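Local structure of methyl-accepting chemotaxis protein (Vibrio cholerae, 6CEQ) at residues K51-D54 with I55-N59; G98-I101 with G102-L105. The protein senses oxygen as a chemoreceptor, using two heme-binding PAS domains, of which the second is the one described here. All coordinates share one frame; numbering follows the deposited sequence.

Contact 1 of 2, residues K51-D54 with I55-N59. With HEM (protoporphyrin IX containing Fe), chain D.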
ATOM      1  N   LYS A  51       8.647   5.899   5.658  1.00 24.40           N
ATOM      2  CA  LYS A  51       8.434   4.873   6.662  1.00 24.23           C
ATOM      3  C   LYS A  51       8.572   3.488   6.042  1.00 29.04           C
ATOM      4  O   LYS A  51       8.371   3.297   4.841  1.00 26.65           O
ATOM      5  CB  LYS A  51       7.067   5.029   7.318  1.00 22.16           C
ATOM      6  CG  LYS A  51       7.056   6.197   8.295  1.00 24.80           C
ATOM      7  CD  LYS A  51       5.866   6.192   9.230  1.00 38.71           C
ATOM      8  CE  LYS A  51       6.068   7.229  10.326  1.00 31.82           C
ATOM      9  NZ  LYS A  51       6.537   8.520   9.746  1.00 35.10           N
ATOM     10  N   ASN A  52       8.958   2.526   6.870  1.00 26.35           N
ATOM     11  CA  ASN A  52       9.030   1.145   6.422  1.00 26.98           C
ATOM     12  C   ASN A  52       7.667   0.473   6.534  1.00 22.57           C
ATOM     13  O   ASN A  52       6.979   0.597   7.551  1.00 24.51           O
ATOM     14  CB  ASN A  52      10.061   0.368   7.233  1.00 27.03           C
ATOM     15  CG  ASN A  52      10.430  -0.933   6.574  1.00 25.62           C
ATOM     16  OD1 ASN A  52       9.602  -1.835   6.462  1.00 27.21           O
ATOM     17  ND2 ASN A  52      11.666  -1.032   6.116  1.00 34.06           N
ATOM     18  N   ILE A  53       7.288  -0.275   5.490  1.00 25.62           N
ATOM     19  CA  ILE A  53       5.973  -0.905   5.478  1.00 18.56           C
ATOM     20  C   ILE A  53       5.810  -1.924   6.596  1.00 17.01           C
ATOM     21  O   ILE A  53       4.678  -2.217   7.000  1.00 21.03           O
ATOM     22  CB  ILE A  53       5.709  -1.578   4.110  1.00 20.71           C
ATOM     23  CG1 ILE A  53       6.681  -2.739   3.887  1.00 24.57           C
ATOM     24  CG2 ILE A  53       5.847  -0.567   2.983  1.00 26.52           C
ATOM     25  CD1 ILE A  53       6.412  -3.540   2.593  1.00 26.04           C
ATOM     26  N   ASP A  54       6.921  -2.435   7.143  1.00 23.48           N
ATOM     27  CA  ASP A  54       6.853  -3.436   8.205  1.00 21.94           C
ATOM     28  C   ASP A  54       6.031  -2.937   9.385  1.00 22.75           C
ATOM     29  O   ASP A  54       5.369  -3.728  10.061  1.00 24.20           O
ATOM     30  CB  ASP A  54       8.264  -3.789   8.687  1.00 29.53           C
ATOM     31  CG  ASP A  54       9.085  -4.539   7.649  1.00 36.74           C
ATOM     32  OD1 ASP A  54       8.536  -4.978   6.615  1.00 33.91           O
ATOM     33  OD2 ASP A  54      10.311  -4.661   7.865  1.00 40.21           O
ATOM     34  N   ILE A  55       6.033  -1.622   9.616  1.00 26.38           N
ATOM     35  CA  ILE A  55       5.344  -1.041  10.766  1.00 24.99           C
ATOM     36  C   ILE A  55       3.857  -1.341  10.732  1.00 26.62           C
ATOM     37  O   ILE A  55       3.228  -1.527  11.780  1.00 27.79           O
ATOM     38  CB  ILE A  55       5.607   0.481  10.790  1.00 30.17           C
ATOM     39  CG1 ILE A  55       7.074   0.770  11.109  1.00 32.54           C
ATOM     40  CG2 ILE A  55       4.670   1.200  11.754  1.00 30.79           C
ATOM     41  CD1 ILE A  55       7.458   2.223  10.878  1.00 37.80           C
ATOM     42  N   PHE A  56       3.282  -1.477   9.537  1.00 25.16           N
ATOM     43  CA  PHE A  56       1.840  -1.589   9.383  1.00 25.32           C
ATOM     44  C   PHE A  56       1.371  -3.018   9.191  1.00 22.12           C
ATOM     45  O   PHE A  56       0.163  -3.253   9.086  1.00 22.04           O
ATOM     46  CB  PHE A  56       1.380  -0.734   8.198  1.00 22.27           C
ATOM     47  CG  PHE A  56       1.820   0.695   8.290  1.00 23.63           C
ATOM     48  CD1 PHE A  56       1.158   1.574   9.120  1.00 28.25           C
ATOM     49  CD2 PHE A  56       2.918   1.139   7.586  1.00 23.63           C
ATOM     50  CE1 PHE A  56       1.561   2.889   9.216  1.00 28.11           C
ATOM     51  CE2 PHE A  56       3.331   2.445   7.681  1.00 32.09           C
ATOM     52  CZ  PHE A  56       2.650   3.320   8.501  1.00 27.52           C
ATOM     53  N   HIS A  57       2.288  -3.975   9.155  1.00 19.81           N
ATOM     54  CA  HIS A  57       1.959  -5.357   8.845  1.00 22.18           C
ATOM     55  C   HIS A  57       2.127  -6.213  10.091  1.00 22.89           C
ATOM     56  O   HIS A  57       3.189  -6.196  10.719  1.00 22.72           O
ATOM     57  CB  HIS A  57       2.857  -5.863   7.723  1.00 20.50           C
ATOM     58  CG  HIS A  57       2.651  -5.147   6.432  1.00 21.47           C
ATOM     59  ND1 HIS A  57       3.660  -4.978   5.502  1.00 22.46           N
ATOM     60  CD2 HIS A  57       1.544  -4.594   5.884  1.00 23.79           C
ATOM     61  CE1 HIS A  57       3.189  -4.325   4.461  1.00 26.37           C
ATOM     62  NE2 HIS A  57       1.902  -4.092   4.661  1.00 18.00           N
ATOM     63  N   LYS A  58       1.091  -6.981  10.418  1.00 21.74           N
ATOM     64  CA  LYS A  58       1.107  -7.749  11.658  1.00 32.78           C
ATOM     65  C   LYS A  58       2.152  -8.857  11.614  1.00 32.65           C
ATOM     66  O   LYS A  58       2.820  -9.122  12.620  1.00 34.85           O
ATOM     67  CB  LYS A  58      -0.286  -8.302  11.958  1.00 27.99           C
ATOM     68  CG  LYS A  58      -0.977  -8.993  10.810  1.00 40.12           C
ATOM     69  CD  LYS A  58      -2.241  -9.688  11.292  1.00 54.55           C
ATOM     70  CE  LYS A  58      -3.079 -10.181  10.126  1.00 59.11           C
ATOM     71  NZ  LYS A  58      -4.275 -10.946  10.575  1.00 71.18           N
ATOM     72  N   ASN A  59       2.321  -9.504  10.455  1.00 21.00           N
ATOM     73  CA  ASN A  59       3.398 -10.470  10.240  1.00 22.09           C
ATOM     74  C   ASN A  59       4.282  -9.933   9.108  1.00 24.24           C
ATOM     75  O   ASN A  59       4.132 -10.337   7.953  1.00 22.03           O
ATOM     76  CB  ASN A  59       2.845 -11.846   9.889  1.00 24.08           C
ATOM     77  CG  ASN A  59       1.899 -12.367  10.940  1.00 20.80           C
ATOM     78  OD1 ASN A  59       0.727 -12.608  10.672  1.00 30.72           O
ATOM     79  ND2 ASN A  59       2.409 -12.552  12.149  1.00 25.90           N
TER
HETATM   80  CHA HEM D 401      -1.704  -6.128   3.395  1.00 15.68           C
HETATM   81  CHB HEM D 401       2.237  -4.711   0.962  1.00 18.23           C
HETATM   82  CHC HEM D 401       1.422  -0.201   2.657  1.00 17.78           C
HETATM   83  CHD HEM D 401      -1.118  -2.240   6.246  1.00 20.13           C
HETATM   84  C1A HEM D 401      -0.666  -6.077   2.491  1.00 21.77           C
HETATM   85  C2A HEM D 401      -0.420  -7.037   1.490  1.00 19.70           C
HETATM   86  C3A HEM D 401       0.686  -6.649   0.801  1.00 21.09           C
HETATM   87  C4A HEM D 401       1.141  -5.444   1.373  1.00 20.82           C
HETATM   88  CMA HEM D 401       1.313  -7.378  -0.359  1.00 21.72           C
HETATM   89  CAA HEM D 401      -1.239  -8.275   1.228  1.00 17.89           C
HETATM   90  CBA HEM D 401      -0.907  -9.337   2.279  1.00 21.96           C
HETATM   91  CGA HEM D 401      -1.840 -10.509   2.119  1.00 31.32           C
HETATM   92  O1A HEM D 401      -3.001 -10.331   1.687  1.00 26.50           O
HETATM   93  O2A HEM D 401      -1.455 -11.660   2.419  1.00 24.62           O
HETATM   94  C1B HEM D 401       2.288  -3.326   1.172  1.00 17.83           C
HETATM   95  C2B HEM D 401       3.148  -2.469   0.433  1.00 19.17           C
HETATM   96  C3B HEM D 401       2.940  -1.200   0.887  1.00 23.30           C
HETATM   97  C4B HEM D 401       1.907  -1.304   1.944  1.00 19.54           C
HETATM   98  CMB HEM D 401       4.111  -2.886  -0.648  1.00 23.06           C
HETATM   99  CAB HEM D 401       3.608   0.028   0.420  1.00 25.29           C
HETATM  100  CBB HEM D 401       3.784   0.236  -0.882  1.00 22.05           C
HETATM  101  C1C HEM D 401       0.667  -0.344   3.817  1.00 21.93           C
HETATM  102  C2C HEM D 401       0.258   0.687   4.677  1.00 20.91           C
HETATM  103  C3C HEM D 401      -0.469   0.104   5.705  1.00 20.50           C
HETATM  104  C4C HEM D 401      -0.499  -1.298   5.460  1.00 19.52           C
HETATM  105  CMC HEM D 401       0.555   2.156   4.514  1.00 17.27           C
HETATM  106  CAC HEM D 401      -1.095   0.806   6.839  1.00 20.99           C
HETATM  107  CBC HEM D 401      -1.707   1.970   6.646  1.00 33.42           C
HETATM  108  C1D HEM D 401      -1.541  -3.453   5.700  1.00 16.61           C
HETATM  109  C2D HEM D 401      -2.567  -4.286   6.339  1.00 21.53           C
HETATM  110  C3D HEM D 401      -2.729  -5.363   5.548  1.00 19.07           C
HETATM  111  C4D HEM D 401      -1.805  -5.191   4.420  1.00 16.88           C
HETATM  112  CMD HEM D 401      -3.292  -3.994   7.627  1.00 19.79           C
HETATM  113  CAD HEM D 401      -3.671  -6.514   5.775  1.00 22.40           C
HETATM  114  CBD HEM D 401      -3.331  -7.201   7.098  1.00 31.11           C
HETATM  115  CGD HEM D 401      -1.895  -7.658   7.074  1.00 35.39           C
HETATM  116  O1D HEM D 401      -1.063  -7.148   7.856  1.00 27.03           O
HETATM  117  O2D HEM D 401      -1.535  -8.548   6.272  1.00 52.07           O
HETATM  118  NA  HEM D 401       0.302  -5.108   2.402  1.00 14.51           N
HETATM  119  NB  HEM D 401       1.576  -2.602   2.048  1.00 18.46           N
HETATM  120  NC  HEM D 401       0.201  -1.531   4.307  1.00 16.69           N
HETATM  121  ND  HEM D 401      -1.128  -4.042   4.567  1.00 19.67           N
HETATM  122 FE   HEM D 401       0.157  -3.396   3.380  1.00 19.08          FE
HETATM  123  O   HOH W   1       6.133  -6.090   5.821  1.00 23.49           O
HETATM  124  O   HOH W   2      -1.582  -2.387   1.807  1.00 18.86           O
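His57 meets the backbone and side chain of Ile53 and the carbonyl of Asp54 within one tight turn. Its CB lies 4.0 Å from Asp54 O. With chi1 at -64°, CG is anti to the carbonyl carbon, and the ring is carried toward the heme. One ring face then sits over Ile53 O, which is 3.3 Å from His57 ND1. The angle is too poor for a hydrogen bond there. Instead ND1 gives its proton to a water, with 2.7 Å between ND1 and the water oxygen. That water lies at the ring edge, in plane. It donates in turn to Asp54 OD1, 2.8 Å from the water oxygen. Ile53 crosses the ring at a slant; its CB is 3.7 Å from His57 CE1, and its CD1 reaches the ring edge. At the tip, His57 NE2 binds the heme iron at 2.3 Å. A second water lies on the opposite side of the iron, 2.5 Å from it.

The turn itself is held by backbone bonds from Ile55 N to Asn52 O, Phe56 N to Ile53 O and His57 N to Asp54 O. Asn52 OD1 closes an Asx turn by taking the N-H of Asp54 in its carbonyl plane, 2.8 Å from Asp54 N. The Phe56 ring has Ile55 CG2 over one face and the heme methyl CMC over the other. Lys58 N makes a weak hydrogen bond to heme O1D.

The water bridge to Asp54, together with the bond to iron, should limit rotation of the imidazole. It would also be expected to make His57 a somewhat stronger donor to the iron. The salt bridge from Asp54 to Arg64 of helix 60-68 may temper that effect.

Contact 2 of 2, residues G98-I101 with G102-L105. With HEM (protoporphyrin IX containing Fe), chain D.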
ATOM      1  N   GLY A  98      15.145  -2.836 -16.916  1.00 27.87           N
ATOM      2  CA  GLY A  98      14.423  -4.037 -16.549  1.00 34.83           C
ATOM      3  C   GLY A  98      14.636  -4.536 -15.137  1.00 25.40           C
ATOM      4  O   GLY A  98      14.032  -5.550 -14.762  1.00 35.67           O
ATOM      5  N   GLU A  99      15.445  -3.856 -14.334  1.00 27.66           N
ATOM      6  CA  GLU A  99      15.729  -4.315 -12.981  1.00 28.94           C
ATOM      7  C   GLU A  99      14.599  -3.938 -12.027  1.00 32.98           C
ATOM      8  O   GLU A  99      14.040  -2.841 -12.109  1.00 26.31           O
ATOM      9  CB  GLU A  99      17.043  -3.715 -12.481  1.00 26.88           C
ATOM     10  CG  GLU A  99      18.302  -4.345 -13.074  1.00 48.19           C
ATOM     11  CD  GLU A  99      18.504  -5.788 -12.637  1.00 75.88           C
ATOM     12  OE1 GLU A  99      18.130  -6.703 -13.404  1.00 69.16           O
ATOM     13  OE2 GLU A  99      19.041  -6.009 -11.529  1.00 83.50           O
ATOM     14  N   TYR A 100      14.284  -4.856 -11.110  1.00 26.56           N
ATOM     15  CA  TYR A 100      13.227  -4.646 -10.123  1.00 26.37           C
ATOM     16  C   TYR A 100      13.608  -3.536  -9.149  1.00 26.02           C
ATOM     17  O   TYR A 100      14.692  -3.564  -8.554  1.00 28.64           O
ATOM     18  CB  TYR A 100      12.965  -5.951  -9.369  1.00 26.21           C
ATOM     19  CG  TYR A 100      11.947  -5.889  -8.246  1.00 24.05           C
ATOM     20  CD1 TYR A 100      12.278  -6.308  -6.965  1.00 23.05           C
ATOM     21  CD2 TYR A 100      10.647  -5.442  -8.473  1.00 22.30           C
ATOM     22  CE1 TYR A 100      11.352  -6.279  -5.931  1.00 25.93           C
ATOM     23  CE2 TYR A 100       9.712  -5.408  -7.445  1.00 20.17           C
ATOM     24  CZ  TYR A 100      10.068  -5.828  -6.179  1.00 20.25           C
ATOM     25  OH  TYR A 100       9.144  -5.794  -5.158  1.00 21.51           O
ATOM     26  N   ILE A 101      12.690  -2.582  -8.955  1.00 21.64           N
ATOM     27  CA  ILE A 101      12.890  -1.393  -8.125  1.00 24.00           C
ATOM     28  C   ILE A 101      12.178  -1.553  -6.790  1.00 26.93           C
ATOM     29  O   ILE A 101      12.618  -1.022  -5.763  1.00 36.94           O
ATOM     30  CB  ILE A 101      12.364  -0.129  -8.837  1.00 27.76           C
ATOM     31  CG1 ILE A 101      13.210   0.233 -10.048  1.00 40.48           C
ATOM     32  CG2 ILE A 101      12.303   1.062  -7.886  1.00 47.84           C
ATOM     33  CD1 ILE A 101      12.663   1.453 -10.768  1.00 29.09           C
ATOM     34  N   GLY A 102      11.053  -2.250  -6.799  1.00 21.26           N
ATOM     35  CA  GLY A 102      10.208  -2.311  -5.637  1.00 19.18           C
ATOM     36  C   GLY A 102       8.757  -2.462  -6.029  1.00 20.11           C
ATOM     37  O   GLY A 102       8.403  -2.391  -7.205  1.00 20.65           O
ATOM     38  N   PRO A 103       7.889  -2.682  -5.047  1.00 20.05           N
ATOM     39  CA  PRO A 103       6.481  -2.948  -5.346  1.00 22.42           C
ATOM     40  C   PRO A 103       5.676  -1.671  -5.531  1.00 20.61           C
ATOM     41  O   PRO A 103       5.938  -0.639  -4.909  1.00 19.61           O
ATOM     42  CB  PRO A 103       6.006  -3.699  -4.098  1.00 20.64           C
ATOM     43  CG  PRO A 103       6.838  -3.089  -2.993  1.00 21.46           C
ATOM     44  CD  PRO A 103       8.183  -2.787  -3.607  1.00 19.57           C
ATOM     45  N   ALA A 104       4.685  -1.759  -6.412  1.00 17.89           N
ATOM     46  CA  ALA A 104       3.622  -0.766  -6.522  1.00 18.30           C
ATOM     47  C   ALA A 104       2.310  -1.428  -6.130  1.00 18.37           C
ATOM     48  O   ALA A 104       2.019  -2.545  -6.564  1.00 21.92           O
ATOM     49  CB  ALA A 104       3.532  -0.194  -7.937  1.00 21.17           C
ATOM     50  N   LEU A 105       1.533  -0.745  -5.300  1.00 14.58           N
ATOM     51  CA  LEU A 105       0.280  -1.252  -4.770  1.00 15.88           C
ATOM     52  C   LEU A 105      -0.867  -0.424  -5.320  1.00 18.93           C
ATOM     53  O   LEU A 105      -0.816   0.812  -5.275  1.00 23.24           O
ATOM     54  CB  LEU A 105       0.235  -1.148  -3.249  1.00 20.48           C
ATOM     55  CG  LEU A 105       0.691  -2.165  -2.219  1.00 24.65           C
ATOM     56  CD1 LEU A 105      -0.087  -1.863  -0.965  1.00 28.17           C
ATOM     57  CD2 LEU A 105       0.471  -3.608  -2.651  1.00 18.32           C
TER
HETATM   58  CHA HEM D 401      -1.704  -6.128   3.395  1.00 15.68           C
HETATM   59  CHB HEM D 401       2.237  -4.711   0.962  1.00 18.23           C
HETATM   60  CHC HEM D 401       1.422  -0.201   2.657  1.00 17.78           C
HETATM   61  CHD HEM D 401      -1.118  -2.240   6.246  1.00 20.13           C
HETATM   62  C1A HEM D 401      -0.666  -6.077   2.491  1.00 21.77           C
HETATM   63  C2A HEM D 401      -0.420  -7.037   1.490  1.00 19.70           C
HETATM   64  C3A HEM D 401       0.686  -6.649   0.801  1.00 21.09           C
HETATM   65  C4A HEM D 401       1.141  -5.444   1.373  1.00 20.82           C
HETATM   66  CMA HEM D 401       1.313  -7.378  -0.359  1.00 21.72           C
HETATM   67  CAA HEM D 401      -1.239  -8.275   1.228  1.00 17.89           C
HETATM   68  CBA HEM D 401      -0.907  -9.337   2.279  1.00 21.96           C
HETATM   69  CGA HEM D 401      -1.840 -10.509   2.119  1.00 31.32           C
HETATM   70  O1A HEM D 401      -3.001 -10.331   1.687  1.00 26.50           O
HETATM   71  O2A HEM D 401      -1.455 -11.660   2.419  1.00 24.62           O
HETATM   72  C1B HEM D 401       2.288  -3.326   1.172  1.00 17.83           C
HETATM   73  C2B HEM D 401       3.148  -2.469   0.433  1.00 19.17           C
HETATM   74  C3B HEM D 401       2.940  -1.200   0.887  1.00 23.30           C
HETATM   75  C4B HEM D 401       1.907  -1.304   1.944  1.00 19.54           C
HETATM   76  CMB HEM D 401       4.111  -2.886  -0.648  1.00 23.06           C
HETATM   77  CAB HEM D 401       3.608   0.028   0.420  1.00 25.29           C
HETATM   78  CBB HEM D 401       3.784   0.236  -0.882  1.00 22.05           C
HETATM   79  C1C HEM D 401       0.667  -0.344   3.817  1.00 21.93           C
HETATM   80  C2C HEM D 401       0.258   0.687   4.677  1.00 20.91           C
HETATM   81  C3C HEM D 401      -0.469   0.104   5.705  1.00 20.50           C
HETATM   82  C4C HEM D 401      -0.499  -1.298   5.460  1.00 19.52           C
HETATM   83  CMC HEM D 401       0.555   2.156   4.514  1.00 17.27           C
HETATM   84  CAC HEM D 401      -1.095   0.806   6.839  1.00 20.99           C
HETATM   85  CBC HEM D 401      -1.707   1.970   6.646  1.00 33.42           C
HETATM   86  C1D HEM D 401      -1.541  -3.453   5.700  1.00 16.61           C
HETATM   87  C2D HEM D 401      -2.567  -4.286   6.339  1.00 21.53           C
HETATM   88  C3D HEM D 401      -2.729  -5.363   5.548  1.00 19.07           C
HETATM   89  C4D HEM D 401      -1.805  -5.191   4.420  1.00 16.88           C
HETATM   90  CMD HEM D 401      -3.292  -3.994   7.627  1.00 19.79           C
HETATM   91  CAD HEM D 401      -3.671  -6.514   5.775  1.00 22.40           C
HETATM   92  CBD HEM D 401      -3.331  -7.201   7.098  1.00 31.11           C
HETATM   93  CGD HEM D 401      -1.895  -7.658   7.074  1.00 35.39           C
HETATM   94  O1D HEM D 401      -1.063  -7.148   7.856  1.00 27.03           O
HETATM   95  O2D HEM D 401      -1.535  -8.548   6.272  1.00 52.07           O
HETATM   96  NA  HEM D 401       0.302  -5.108   2.402  1.00 14.51           N
HETATM   97  NB  HEM D 401       1.576  -2.602   2.048  1.00 18.46           N
HETATM   98  NC  HEM D 401       0.201  -1.531   4.307  1.00 16.69           N
HETATM   99  ND  HEM D 401      -1.128  -4.042   4.567  1.00 19.67           N
HETATM  100 FE   HEM D 401       0.157  -3.396   3.380  1.00 19.08          FE
HETATM  101  O   HOH W   2      -1.582  -2.387   1.807  1.00 18.86           O
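Tyr100 lays the face of its ring over the backbone of Gly102. Gly102 CA is 4.0 Å from the ring centroid and 30° off the ring normal, a CH-pi contact. Gly102 N is over the same ring, toward its rim. The carbonyl follows the ring border, with Gly102 O 3.3 Å from Tyr100 CE2. The phenol gets there because chi1 of 177° sets CG anti to the backbone N. The ring therefore runs forward along the strand, not out from it.

Farther out, the hydroxyl meets the proline ring from the side of CD. Tyr100 OH is 3.5 Å from Pro103 CD, a plain van der Waals contact. The polar partner of this hydroxyl is Ile67 O, at the helix 60-68, to which it is hydrogen-bonded.

Gly102 is suited to its place. At its backbone angles a CB would be pressed against the carbonyl O of Ile101, and the bare CA lets the tyrosine lie close.

Beyond the glycine, alternate residues Pro103 and Leu105 turn to the heme. Pro103 CG packs on the heme methyl CMB at 3.6 Å. Leu105 puts CD1 over pyrrole B, 3.5 Å from heme C1B. The same CD1 is 3.2 Å from the water bound to the iron, so Leu105 lies on the face where that water sits.

Ile101 and Gly102 both pair with Met93 of strand 84-94, while Pro103 and Leu105 bond to strand 8-12 on the other side. Two residues facing one across antiparallel strands, with Ile101 at psi -33° in place of an extended value, are consistent with a classic beta bulge. It lies near the start of strand 100-109, the central strand of the five-stranded antiparallel sheet of a PAS domain, here with heme packed against it.

How the contacts relate
Contacts 1 and 2 belong to opposite sides of one heme. Contact 1 is a turn in the loop between helices 33-39 and 60-68 and supplies the iron ligand. Contact 2 lies on the central strand 100-109, and its Leu105 end reaches the iron-bound water. Their centres are 18 Å apart and their nearest atoms about 6 Å, so the cofactor joins them without direct touch. Both are partly buried. The chemistry differs: contact 1 mixes polar bonds, a water bridge and metal binding with apolar packing on the heme, whereas contact 2 has no hydrogen bond across it and relies on ring-to-backbone and apolar contacts. Helix 60-68 borders both, through Arg64 and Ile67.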